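Long-range contacts in glycosyl transferase family 9 (Veillonella parvula, PDB 3TOV), which probably transfers a sugar such as heptose from a nucleotide-activated donor to a lipopolysaccharide acceptor, as heptosyltransferases of the GT-B fold do: residues Ile283-Pro289 against His301-Thr307; Phe190-Ser194 against Asn268-Met273; Leu62-Asp66 against Val80-Ile84. One frame throughout, in Å; residues are numbered along the deposited sequence.

In the fold
Along the chain the order is contact 3, contact 2, contact 1, each closing before the next opens. Contact 3 lies in the N-terminal half, at the outermost strand 61-65 of one parallel six-stranded sheet. Contacts 1 and 2 belong to the second sheet, which has the same strand order. Their centres are 11 Å apart, and they touch where Y287 and A285 meet M273; helix 271-277 is followed by strand 283-286. Contact 3 is remote, its centre 38 Å from that of contact 1 and 30 Å from that of contact 2. Two such Rossmann-like halves fit the GT-B fold, in which the active site usually lies in the cleft between them.

Contact 1 of 3, residues Ile283-Pro289 against His301-Thr307; sequences IVALYGP and HAIVLET
Y287, just past the end of strand 283-286, meets V304 of the neighbouring strand. V304 places CG1 anti to its own backbone N (chi1 174°), and this methyl lies 3.4 Å from Y287 CD2. It approaches the ring obliquely. The ring itself leans back along the sheet, with A285 CB at its edge and in its plane. The other V304 methyl, CG2, looks toward A285 CB at 4.3 Å. Further back on the same face, I283 CB meets A302 CB at 3.5 Å. The I283 side chain then runs away from the partner strand to I277; A285 and Y287 touch M273. I277 and M273 belong to helix 271-277.

The opposite face carries V284, L286, I303 and L305. V284 CG1 is 3.9 Å from L305 CD1, and the two side chains cross obliquely. L305 holds CG beside its backbone N (chi1 -52°), with CD1 toward the V284 methyl. Helix 334-347 lies over this face, through A340 and L344 against V284 and L344 against I303.

The backbones pair in parallel from I283 with A302 to L286 with L305. A285 is gripped twice: its N donates to I303 O at 3.0 Å, and its O accepts from L305 N at 2.9 Å. Beyond the strands, T307 N donates to G288 O at 3.0 Å from above the carbonyl plane. T307 OG1 adds a weak bond to the same oxygen. This ties the loop after one strand to the start of helix 307-316, with E306 at the N-cap. Strand 283-286, helix 292-295 and strand 302-305 form a beta-alpha-beta unit at the edge of a Rossmann-like sheet.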
ATOM      1  N   ILE A 283       8.077  -0.033 -10.498  1.00 41.84           N
ATOM      2  CA  ILE A 283       8.134   1.144  -9.655  1.00 37.19           C
ATOM      3  C   ILE A 283       9.482   1.839  -9.692  1.00 37.23           C
ATOM      4  O   ILE A 283      10.517   1.206  -9.533  1.00 41.97           O
ATOM      5  CB  ILE A 283       7.879   0.753  -8.192  1.00 41.01           C
ATOM      6  CG1 ILE A 283       6.506   0.075  -8.031  1.00 42.71           C
ATOM      7  CG2 ILE A 283       8.044   1.965  -7.292  1.00 43.08           C
ATOM      8  CD1 ILE A 283       5.330   0.964  -8.406  1.00 43.84           C
ATOM      9  N   VAL A 284       9.479   3.146  -9.911  1.00 38.84           N
ATOM     10  CA  VAL A 284      10.650   3.946  -9.585  1.00 34.43           C
ATOM     11  C   VAL A 284      10.250   4.707  -8.333  1.00 41.45           C
ATOM     12  O   VAL A 284       9.294   5.485  -8.353  1.00 52.19           O
ATOM     13  CB  VAL A 284      11.057   4.927 -10.707  1.00 25.50           C
ATOM     14  CG1 VAL A 284      12.179   5.816 -10.224  1.00 29.03           C
ATOM     15  CG2 VAL A 284      11.497   4.186 -11.972  1.00 19.64           C
ATOM     16  N   ALA A 285      10.952   4.464  -7.237  1.00 32.27           N
ATOM     17  CA  ALA A 285      10.524   4.996  -5.957  1.00 34.20           C
ATOM     18  C   ALA A 285      11.566   5.932  -5.356  1.00 46.13           C
ATOM     19  O   ALA A 285      12.733   5.579  -5.245  1.00 55.32           O
ATOM     20  CB  ALA A 285      10.212   3.863  -5.007  1.00 31.08           C
ATOM     21  N   LEU A 286      11.139   7.121  -4.950  1.00 41.99           N
ATOM     22  CA  LEU A 286      12.074   8.112  -4.451  1.00 39.19           C
ATOM     23  C   LEU A 286      12.097   8.166  -2.939  1.00 46.39           C
ATOM     24  O   LEU A 286      11.270   8.836  -2.330  1.00 53.68           O
ATOM     25  CB  LEU A 286      11.747   9.493  -5.007  1.00 38.72           C
ATOM     26  CG  LEU A 286      12.239   9.780  -6.422  1.00 44.00           C
ATOM     27  CD1 LEU A 286      11.469   8.988  -7.455  1.00 43.17           C
ATOM     28  CD2 LEU A 286      12.101  11.250  -6.693  1.00 49.72           C
ATOM     29  N   TYR A 287      13.048   7.454  -2.340  1.00 40.46           N
ATOM     30  CA  TYR A 287      13.334   7.582  -0.917  1.00 32.54           C
ATOM     31  C   TYR A 287      14.482   8.553  -0.779  1.00 42.37           C
ATOM     32  O   TYR A 287      15.428   8.524  -1.568  1.00 49.38           O
ATOM     33  CB  TYR A 287      13.764   6.233  -0.373  1.00 40.89           C
ATOM     34  CG  TYR A 287      12.630   5.262  -0.214  1.00 46.70           C
ATOM     35  CD1 TYR A 287      12.214   4.866   1.049  1.00 48.69           C
ATOM     36  CD2 TYR A 287      11.956   4.760  -1.320  1.00 49.93           C
ATOM     37  CE1 TYR A 287      11.169   3.991   1.209  1.00 56.83           C
ATOM     38  CE2 TYR A 287      10.899   3.882  -1.171  1.00 55.73           C
ATOM     39  CZ  TYR A 287      10.511   3.501   0.100  1.00 64.08           C
ATOM     40  OH  TYR A 287       9.467   2.624   0.283  1.00 74.46           O
ATOM     41  N   GLY A 288      14.437   9.432   0.203  1.00 45.10           N
ATOM     42  CA  GLY A 288      15.539  10.375   0.323  1.00 46.73           C
ATOM     43  C   GLY A 288      16.691   9.708   1.042  1.00 44.97           C
ATOM     44  O   GLY A 288      17.311   8.770   0.528  1.00 37.54           O
ATOM     45  N   PRO A 289      16.972  10.197   2.252  1.00 46.19           N
ATOM     46  CA  PRO A 289      17.769   9.582   3.308  1.00 52.24           C
ATOM     47  C   PRO A 289      16.887   8.650   4.130  1.00 63.15           C
ATOM     48  O   PRO A 289      17.117   8.469   5.325  1.00 73.14           O
ATOM     49  CB  PRO A 289      18.130  10.779   4.179  1.00 55.48           C
ATOM     50  CG  PRO A 289      16.913  11.636   4.093  1.00 56.79           C
ATOM     51  CD  PRO A 289      16.478  11.526   2.649  1.00 49.52           C
ATOM     52  N   HIS A 301       9.016  -5.532  -8.806  1.00 50.91           N
ATOM     53  CA  HIS A 301       9.987  -5.137  -9.802  1.00 46.75           C
ATOM     54  C   HIS A 301      10.151  -3.622  -9.698  1.00 45.81           C
ATOM     55  O   HIS A 301       9.461  -2.864 -10.366  1.00 45.63           O
ATOM     56  CB  HIS A 301       9.554  -5.550 -11.209  1.00 53.96           C
ATOM     57  CG  HIS A 301      10.586  -5.266 -12.265  1.00 77.83           C
ATOM     58  ND1 HIS A 301      10.265  -5.049 -13.591  1.00 85.95           N
ATOM     59  CD2 HIS A 301      11.938  -5.162 -12.186  1.00 79.53           C
ATOM     60  CE1 HIS A 301      11.372  -4.830 -14.282  1.00 81.29           C
ATOM     61  NE2 HIS A 301      12.400  -4.893 -13.454  1.00 77.13           N
ATOM     62  N   ALA A 302      11.067  -3.183  -8.842  1.00 42.55           N
ATOM     63  CA  ALA A 302      11.259  -1.756  -8.624  1.00 37.15           C
ATOM     64  C   ALA A 302      12.734  -1.336  -8.596  1.00 37.59           C
ATOM     65  O   ALA A 302      13.638  -2.127  -8.836  1.00 39.87           O
ATOM     66  CB  ALA A 302      10.548  -1.320  -7.334  1.00 37.73           C
ATOM     67  N   ILE A 303      12.954  -0.063  -8.316  1.00 35.94           N
ATOM     68  CA  ILE A 303      14.277   0.503  -8.166  1.00 40.34           C
ATOM     69  C   ILE A 303      14.074   1.672  -7.225  1.00 47.26           C
ATOM     70  O   ILE A 303      13.343   2.613  -7.527  1.00 52.37           O
ATOM     71  CB  ILE A 303      14.829   1.090  -9.484  1.00 36.04           C
ATOM     72  CG1 ILE A 303      15.124   0.022 -10.515  1.00 32.65           C
ATOM     73  CG2 ILE A 303      16.098   1.884  -9.249  1.00 26.71           C
ATOM     74  CD1 ILE A 303      15.573   0.654 -11.815  1.00 35.13           C
ATOM     75  N   VAL A 304      14.727   1.610  -6.083  1.00 45.68           N
ATOM     76  CA  VAL A 304      14.604   2.625  -5.070  1.00 41.09           C
ATOM     77  C   VAL A 304      15.810   3.556  -5.145  1.00 49.27           C
ATOM     78  O   VAL A 304      16.952   3.117  -5.055  1.00 59.79           O
ATOM     79  CB  VAL A 304      14.508   1.940  -3.712  1.00 31.23           C
ATOM     80  CG1 VAL A 304      14.523   2.946  -2.561  1.00 36.89           C
ATOM     81  CG2 VAL A 304      13.277   1.077  -3.709  1.00 17.70           C
ATOM     82  N   LEU A 305      15.555   4.845  -5.338  1.00 46.54           N
ATOM     83  CA  LEU A 305      16.631   5.816  -5.435  1.00 42.89           C
ATOM     84  C   LEU A 305      16.809   6.463  -4.086  1.00 45.76           C
ATOM     85  O   LEU A 305      15.936   7.202  -3.649  1.00 48.38           O
ATOM     86  CB  LEU A 305      16.312   6.885  -6.488  1.00 41.47           C
ATOM     87  CG  LEU A 305      15.905   6.348  -7.869  1.00 39.53           C
ATOM     88  CD1 LEU A 305      15.408   7.441  -8.802  1.00 39.42           C
ATOM     89  CD2 LEU A 305      17.046   5.561  -8.501  1.00 33.90           C
ATOM     90  N   GLU A 306      17.925   6.172  -3.418  1.00 45.08           N
ATOM     91  CA  GLU A 306      18.240   6.845  -2.164  1.00 47.96           C
ATOM     92  C   GLU A 306      19.538   7.652  -2.225  1.00 46.40           C
ATOM     93  O   GLU A 306      20.273   7.613  -3.208  1.00 47.39           O
ATOM     94  CB  GLU A 306      18.239   5.861  -0.992  1.00 57.77           C
ATOM     95  CG  GLU A 306      18.494   4.416  -1.387  1.00 62.95           C
ATOM     96  CD  GLU A 306      18.312   3.446  -0.225  1.00 60.86           C
ATOM     97  OE1 GLU A 306      18.144   3.905   0.938  1.00 56.77           O
ATOM     98  OE2 GLU A 306      18.340   2.225  -0.496  1.00 57.56           O
ATOM     99  N   THR A 307      19.796   8.403  -1.162  1.00 42.41           N
ATOM    100  CA  THR A 307      20.942   9.295  -1.088  1.00 40.90           C
ATOM    101  C   THR A 307      22.311   8.707  -1.520  1.00 55.53           C
ATOM    102  O   THR A 307      22.990   9.311  -2.349  1.00 54.27           O
ATOM    103  CB  THR A 307      21.036   9.937   0.313  1.00 44.11           C
ATOM    104  OG1 THR A 307      19.929  10.822   0.508  1.00 33.64           O
ATOM    105  CG2 THR A 307      22.344  10.724   0.453  1.00 58.25           C
TER

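Contact 2 of 3, residues Phe190-Ser194 against Asn268-Met273; sequences FNIGS and NDSGPM
N191, S270 and N268 are linked by a short relay of side-chain hydrogen bonds. N191 ND2 donates to S270 OG at 3.1 Å, with the hydroxyl tilted 19° from the amide plane. S270 OG in turn donates to N268 OD1 at 3.2 Å, from above the carbonyl plane. The serine oxygen thus both accepts and donates. N191 ND2 has a second, weak bond to T267 OG1.

N268 ND2 also has two acceptors. It makes a nearly straight but weak bond to G193 O at 3.3 Å, and a bond to K199 O. N268 OD1 lies near N191 O, but both are acceptors and do not bond. S194 lays its CB 3.3 Å from N268 ND2, while its OG is held by V196 N and its O by R200 NH1.

The N191 amide also packs on P272, the two side chains crossing at about a right angle; N191 CG is 3.6 Å from P272 CB. CG anti to the backbone N (chi1 161°) carries the amide to this place. With an alanine here, S270 OG would probably be left without its amide donor and a gap would open beside the P272 ring.

The contact joins the ends of two adjacent parallel strands, 187-191 and 264-268, where N191 pairs with I266. Helix 271-277 follows on from S270, whose O accepts from M273 N. F190 and I192 turn to helix 203-216.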
ATOM      1  N   PHE A 190       2.641   9.127 -12.629  1.00 49.25           N
ATOM      2  CA  PHE A 190       3.300   9.773 -11.505  1.00 47.42           C
ATOM      3  C   PHE A 190       2.353   9.930 -10.331  1.00 54.62           C
ATOM      4  O   PHE A 190       1.227  10.402 -10.479  1.00 58.48           O
ATOM      5  CB  PHE A 190       3.756  11.170 -11.899  1.00 46.83           C
ATOM      6  CG  PHE A 190       4.658  11.197 -13.079  1.00 50.96           C
ATOM      7  CD1 PHE A 190       6.019  11.404 -12.919  1.00 49.78           C
ATOM      8  CD2 PHE A 190       4.152  11.006 -14.356  1.00 50.27           C
ATOM      9  CE1 PHE A 190       6.853  11.428 -14.010  1.00 46.93           C
ATOM     10  CE2 PHE A 190       4.991  11.026 -15.456  1.00 44.61           C
ATOM     11  CZ  PHE A 190       6.338  11.241 -15.283  1.00 42.21           C
ATOM     12  N   ASN A 191       2.830   9.548  -9.159  1.00 54.29           N
ATOM     13  CA  ASN A 191       2.160   9.854  -7.916  1.00 50.58           C
ATOM     14  C   ASN A 191       3.174  10.623  -7.089  1.00 46.87           C
ATOM     15  O   ASN A 191       4.030  10.038  -6.438  1.00 46.74           O
ATOM     16  CB  ASN A 191       1.699   8.562  -7.221  1.00 55.46           C
ATOM     17  CG  ASN A 191       1.406   8.751  -5.736  1.00 65.35           C
ATOM     18  OD1 ASN A 191       0.705   9.688  -5.325  1.00 74.37           O
ATOM     19  ND2 ASN A 191       1.945   7.853  -4.920  1.00 61.82           N
ATOM     20  N   ILE A 192       3.096  11.946  -7.161  1.00 47.45           N
ATOM     21  CA  ILE A 192       3.940  12.834  -6.372  1.00 45.97           C
ATOM     22  C   ILE A 192       3.177  13.265  -5.117  1.00 56.57           C
ATOM     23  O   ILE A 192       1.988  12.948  -4.949  1.00 67.89           O
ATOM     24  CB  ILE A 192       4.285  14.090  -7.196  1.00 45.80           C
ATOM     25  CG1 ILE A 192       3.353  15.259  -6.844  1.00 43.46           C
ATOM     26  CG2 ILE A 192       4.164  13.801  -8.687  1.00 45.50           C
ATOM     27  CD1 ILE A 192       3.102  16.249  -7.998  1.00 35.71           C
ATOM     28  N   GLY A 193       3.844  13.990  -4.230  1.00 50.95           N
ATOM     29  CA  GLY A 193       3.128  14.642  -3.150  1.00 53.94           C
ATOM     30  C   GLY A 193       2.773  13.807  -1.935  1.00 52.10           C
ATOM     31  O   GLY A 193       2.289  12.672  -2.038  1.00 50.64           O
ATOM     32  N   SER A 194       3.009  14.408  -0.773  1.00 49.74           N
ATOM     33  CA  SER A 194       2.878  13.746   0.509  1.00 59.79           C
ATOM     34  C   SER A 194       2.613  14.833   1.531  1.00 62.18           C
ATOM     35  O   SER A 194       2.945  15.993   1.298  1.00 60.35           O
ATOM     36  CB  SER A 194       4.183  13.001   0.854  1.00 66.15           C
ATOM     37  OG  SER A 194       4.197  12.498   2.184  1.00 66.60           O
ATOM     38  N   ASN A 268       6.851   8.794  -4.648  1.00 32.08           N
ATOM     39  CA  ASN A 268       7.461   8.875  -3.321  1.00 40.51           C
ATOM     40  C   ASN A 268       6.954   7.769  -2.388  1.00 48.33           C
ATOM     41  O   ASN A 268       6.077   6.996  -2.769  1.00 50.51           O
ATOM     42  CB  ASN A 268       7.207  10.246  -2.711  1.00 42.58           C
ATOM     43  CG  ASN A 268       5.738  10.598  -2.672  1.00 46.61           C
ATOM     44  OD1 ASN A 268       4.926   9.958  -3.335  1.00 52.96           O
ATOM     45  ND2 ASN A 268       5.387  11.616  -1.893  1.00 41.29           N
ATOM     46  N   ASP A 269       7.514   7.654  -1.185  1.00 55.62           N
ATOM     47  CA  ASP A 269       6.992   6.643  -0.266  1.00 58.16           C
ATOM     48  C   ASP A 269       5.661   7.129   0.238  1.00 60.53           C
ATOM     49  O   ASP A 269       5.590   8.044   1.057  1.00 61.80           O
ATOM     50  CB  ASP A 269       7.944   6.227   0.887  1.00 96.32           C
ATOM     51  CG  ASP A 269       8.892   7.344   1.350  1.00100.68           C
ATOM     52  OD1 ASP A 269       9.370   8.153   0.514  1.00105.88           O
ATOM     53  OD2 ASP A 269       9.188   7.390   2.568  1.00 94.64           O
ATOM     54  N   SER A 270       4.610   6.539  -0.318  1.00 67.24           N
ATOM     55  CA  SER A 270       3.230   6.835   0.058  1.00 72.27           C
ATOM     56  C   SER A 270       2.341   5.681  -0.395  1.00 64.77           C
ATOM     57  O   SER A 270       2.664   4.980  -1.365  1.00 58.67           O
ATOM     58  CB  SER A 270       2.756   8.170  -0.541  1.00 76.48           C
ATOM     59  OG  SER A 270       2.681   8.127  -1.958  1.00 74.86           O
ATOM     60  N   GLY A 271       1.231   5.492   0.314  1.00 59.10           N
ATOM     61  CA  GLY A 271       0.328   4.376   0.084  1.00 54.83           C
ATOM     62  C   GLY A 271       0.030   4.020  -1.363  1.00 54.11           C
ATOM     63  O   GLY A 271      -0.016   2.843  -1.719  1.00 51.95           O
ATOM     64  N   PRO A 272      -0.196   5.031  -2.210  1.00 55.73           N
ATOM     65  CA  PRO A 272      -0.445   4.749  -3.628  1.00 54.79           C
ATOM     66  C   PRO A 272       0.673   3.945  -4.282  1.00 48.71           C
ATOM     67  O   PRO A 272       0.421   3.285  -5.286  1.00 43.07           O
ATOM     68  CB  PRO A 272      -0.522   6.142  -4.250  1.00 54.94           C
ATOM     69  CG  PRO A 272      -1.002   7.008  -3.135  1.00 57.09           C
ATOM     70  CD  PRO A 272      -0.390   6.453  -1.883  1.00 56.99           C
HETATM   71  N   MSE A 273       1.885   4.007  -3.734  1.00 50.56           N
HETATM   72  CA  MSE A 273       2.990   3.197  -4.250  1.00 50.00           C
HETATM   73  C   MSE A 273       2.710   1.700  -4.083  1.00 50.38           C
HETATM   74  O   MSE A 273       2.971   0.905  -4.985  1.00 48.34           O
HETATM   75  CB  MSE A 273       4.290   3.565  -3.551  1.00 51.19           C
HETATM   76  CG  MSE A 273       5.519   2.869  -4.112  1.00 49.25           C
HETATM   77 SE   MSE A 273       7.035   2.955  -2.885  0.47 40.84          SE
HETATM   78  CE  MSE A 273       6.389   1.815  -1.438  1.00 20.81           C
TER

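Contact 3 of 3, residues Leu62-Asp66 against Val80-Ile84; sequences LIVVD and VAREI
I63 meets V80 and I84 in a mainly apolar contact between a strand and the helix that packs on it. The close contacts are mostly between aliphatic side chains. I63 CD1 is the central atom. It lies 3.4 Å from V80 CG1 and 3.6 Å from I84 CG1. The I63 chain is extended beyond CB (chi2 180°), which carries this methyl out from the strand to the helix. It lies slantwise to V80 and crosses I84 at about a right angle. V80 CG2 reaches the other way along the strand and touches V65 CG1 at 3.8 Å. V80 thus touches two strand residues, with CG1 on I63 and CG2 on both I63 and V65.

Backbone bonding acts within the helix. I84 N donates to V80 O at 2.7 Å, one turn apart; both residues meet I63 from the same helix. The strand finds its backbone partners in strand 40-46, as in the pairing of I63 with Y43. The segments run nearly antiparallel, at 163°, with their axes 10.1 Å apart.

Of the charged residues, E83 is the one that touches the other segment. It lies at the exposed margin of the contact, extended, with CG anti to the backbone N (chi1 -171°). E83 OE2 comes to 4.1 Å from I63 CD1, which is packing only. The carboxylate of E79, of like charge, lies close to it.

Helix 100-109 backs the helix side, with L105 on V80 and I109 on I84. Helix 70-87 is therefore held to the edge strand 61-65 here by shape and burial of methyl groups, with charge kept to the margin.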
ATOM      1  N   LEU A  62     -16.043  -9.358   4.988  1.00 65.09           N
ATOM      2  CA  LEU A  62     -15.367  -8.104   5.285  1.00 58.35           C
ATOM      3  C   LEU A  62     -16.340  -7.140   5.961  1.00 63.67           C
ATOM      4  O   LEU A  62     -17.421  -6.856   5.429  1.00 69.56           O
ATOM      5  CB  LEU A  62     -14.849  -7.496   3.980  1.00 54.63           C
ATOM      6  CG  LEU A  62     -14.345  -6.056   3.954  1.00 45.31           C
ATOM      7  CD1 LEU A  62     -13.231  -5.924   4.929  1.00 39.64           C
ATOM      8  CD2 LEU A  62     -13.876  -5.710   2.570  1.00 40.19           C
ATOM      9  N   ILE A  63     -15.965  -6.645   7.136  1.00 62.22           N
ATOM     10  CA  ILE A  63     -16.830  -5.747   7.902  1.00 62.14           C
ATOM     11  C   ILE A  63     -16.068  -4.476   8.273  1.00 59.77           C
ATOM     12  O   ILE A  63     -14.960  -4.551   8.815  1.00 68.01           O
ATOM     13  CB  ILE A  63     -17.416  -6.438   9.176  1.00 65.29           C
ATOM     14  CG1 ILE A  63     -16.824  -5.854  10.450  1.00 66.92           C
ATOM     15  CG2 ILE A  63     -17.225  -7.966   9.152  1.00 58.75           C
ATOM     16  CD1 ILE A  63     -17.387  -6.507  11.682  1.00 76.66           C
ATOM     17  N   VAL A  64     -16.647  -3.313   7.967  1.00 47.43           N
ATOM     18  CA  VAL A  64     -15.920  -2.045   8.087  1.00 50.22           C
ATOM     19  C   VAL A  64     -16.319  -1.258   9.333  1.00 52.56           C
ATOM     20  O   VAL A  64     -17.271  -1.624  10.001  1.00 55.49           O
ATOM     21  CB  VAL A  64     -16.117  -1.185   6.829  1.00 57.31           C
ATOM     22  CG1 VAL A  64     -16.516  -2.069   5.675  1.00 43.23           C
ATOM     23  CG2 VAL A  64     -17.174  -0.122   7.064  1.00 61.14           C
ATOM     24  N   VAL A  65     -15.581  -0.199   9.666  1.00 56.90           N
ATOM     25  CA  VAL A  65     -15.961   0.672  10.787  1.00 62.61           C
ATOM     26  C   VAL A  65     -15.699   2.153  10.497  1.00 63.21           C
ATOM     27  O   VAL A  65     -14.789   2.476   9.739  1.00 66.29           O
ATOM     28  CB  VAL A  65     -15.218   0.306  12.104  1.00 43.28           C
ATOM     29  CG1 VAL A  65     -14.825  -1.146  12.120  1.00 39.53           C
ATOM     30  CG2 VAL A  65     -13.999   1.199  12.285  1.00 46.14           C
ATOM     31  N   ASP A  66     -16.478   3.046  11.109  1.00 66.28           N
ATOM     32  CA  ASP A  66     -16.221   4.485  10.996  1.00 90.35           C
ATOM     33  C   ASP A  66     -15.557   5.041  12.244  1.00103.03           C
ATOM     34  O   ASP A  66     -15.348   4.320  13.215  1.00103.71           O
ATOM     35  CB  ASP A  66     -17.512   5.261  10.731  1.00105.42           C
ATOM     36  CG  ASP A  66     -18.307   4.688   9.584  1.00115.56           C
ATOM     37  OD1 ASP A  66     -18.476   3.448   9.549  1.00118.87           O
ATOM     38  OD2 ASP A  66     -18.752   5.473   8.717  1.00119.06           O
ATOM     39  N   VAL A  80     -19.627  -3.570  16.045  1.00 64.52           N
ATOM     40  CA  VAL A  80     -18.945  -4.572  15.222  1.00 62.34           C
ATOM     41  C   VAL A  80     -18.804  -5.938  15.900  1.00 58.75           C
ATOM     42  O   VAL A  80     -19.072  -6.978  15.285  1.00 59.00           O
ATOM     43  CB  VAL A  80     -17.545  -4.075  14.811  1.00 59.70           C
ATOM     44  CG1 VAL A  80     -16.543  -5.238  14.758  1.00 50.05           C
ATOM     45  CG2 VAL A  80     -17.618  -3.305  13.488  1.00 62.79           C
ATOM     46  N   ALA A  81     -18.371  -5.932  17.157  1.00 47.54           N
ATOM     47  CA  ALA A  81     -18.289  -7.157  17.922  1.00 49.96           C
ATOM     48  C   ALA A  81     -19.657  -7.860  17.947  1.00 63.69           C
ATOM     49  O   ALA A  81     -19.776  -9.010  17.523  1.00 68.70           O
ATOM     50  CB  ALA A  81     -17.785  -6.864  19.327  1.00 51.10           C
ATOM     51  N   ARG A  82     -20.687  -7.166  18.427  1.00 68.21           N
ATOM     52  CA  ARG A  82     -22.056  -7.670  18.333  1.00 76.16           C
ATOM     53  C   ARG A  82     -22.354  -8.228  16.940  1.00 73.86           C
ATOM     54  O   ARG A  82     -22.782  -9.374  16.804  1.00 76.92           O
ATOM     55  CB  ARG A  82     -23.055  -6.560  18.664  1.00 82.34           C
ATOM     56  CG  ARG A  82     -24.236  -6.992  19.525  1.00 84.78           C
ATOM     57  CD  ARG A  82     -24.518  -5.927  20.587  1.00 90.19           C
ATOM     58  NE  ARG A  82     -23.836  -4.667  20.284  1.00 90.10           N
ATOM     59  CZ  ARG A  82     -24.178  -3.483  20.786  1.00 94.09           C
ATOM     60  NH1 ARG A  82     -25.211  -3.383  21.614  1.00106.62           N
ATOM     61  NH2 ARG A  82     -23.496  -2.394  20.451  1.00 86.01           N
ATOM     62  N   GLU A  83     -22.124  -7.409  15.915  1.00 68.85           N
ATOM     63  CA  GLU A  83     -22.337  -7.800  14.521  1.00 71.97           C
ATOM     64  C   GLU A  83     -21.614  -9.097  14.160  1.00 75.28           C
ATOM     65  O   GLU A  83     -22.194  -9.992  13.540  1.00 80.03           O
ATOM     66  CB  GLU A  83     -21.898  -6.677  13.578  1.00 74.98           C
ATOM     67  CG  GLU A  83     -22.263  -6.887  12.108  1.00 84.34           C
ATOM     68  CD  GLU A  83     -21.651  -5.825  11.182  1.00 91.44           C
ATOM     69  OE1 GLU A  83     -21.692  -6.017   9.946  1.00 93.26           O
ATOM     70  OE2 GLU A  83     -21.124  -4.802  11.683  1.00 91.02           O
ATOM     71  N   ILE A  84     -20.346  -9.196  14.547  1.00 72.59           N
ATOM     72  CA  ILE A  84     -19.560 -10.396  14.288  1.00 70.14           C
ATOM     73  C   ILE A  84     -20.172 -11.613  14.960  1.00 73.28           C
ATOM     74  O   ILE A  84     -20.263 -12.679  14.360  1.00 75.85           O
ATOM     75  CB  ILE A  84     -18.111 -10.222  14.775  1.00 68.46           C
ATOM     76  CG1 ILE A  84     -17.303  -9.420  13.758  1.00 66.64           C
ATOM     77  CG2 ILE A  84     -17.454 -11.567  15.007  1.00 70.55           C
ATOM     78  CD1 ILE A  84     -15.946  -8.990  14.267  1.00 63.26           C
TER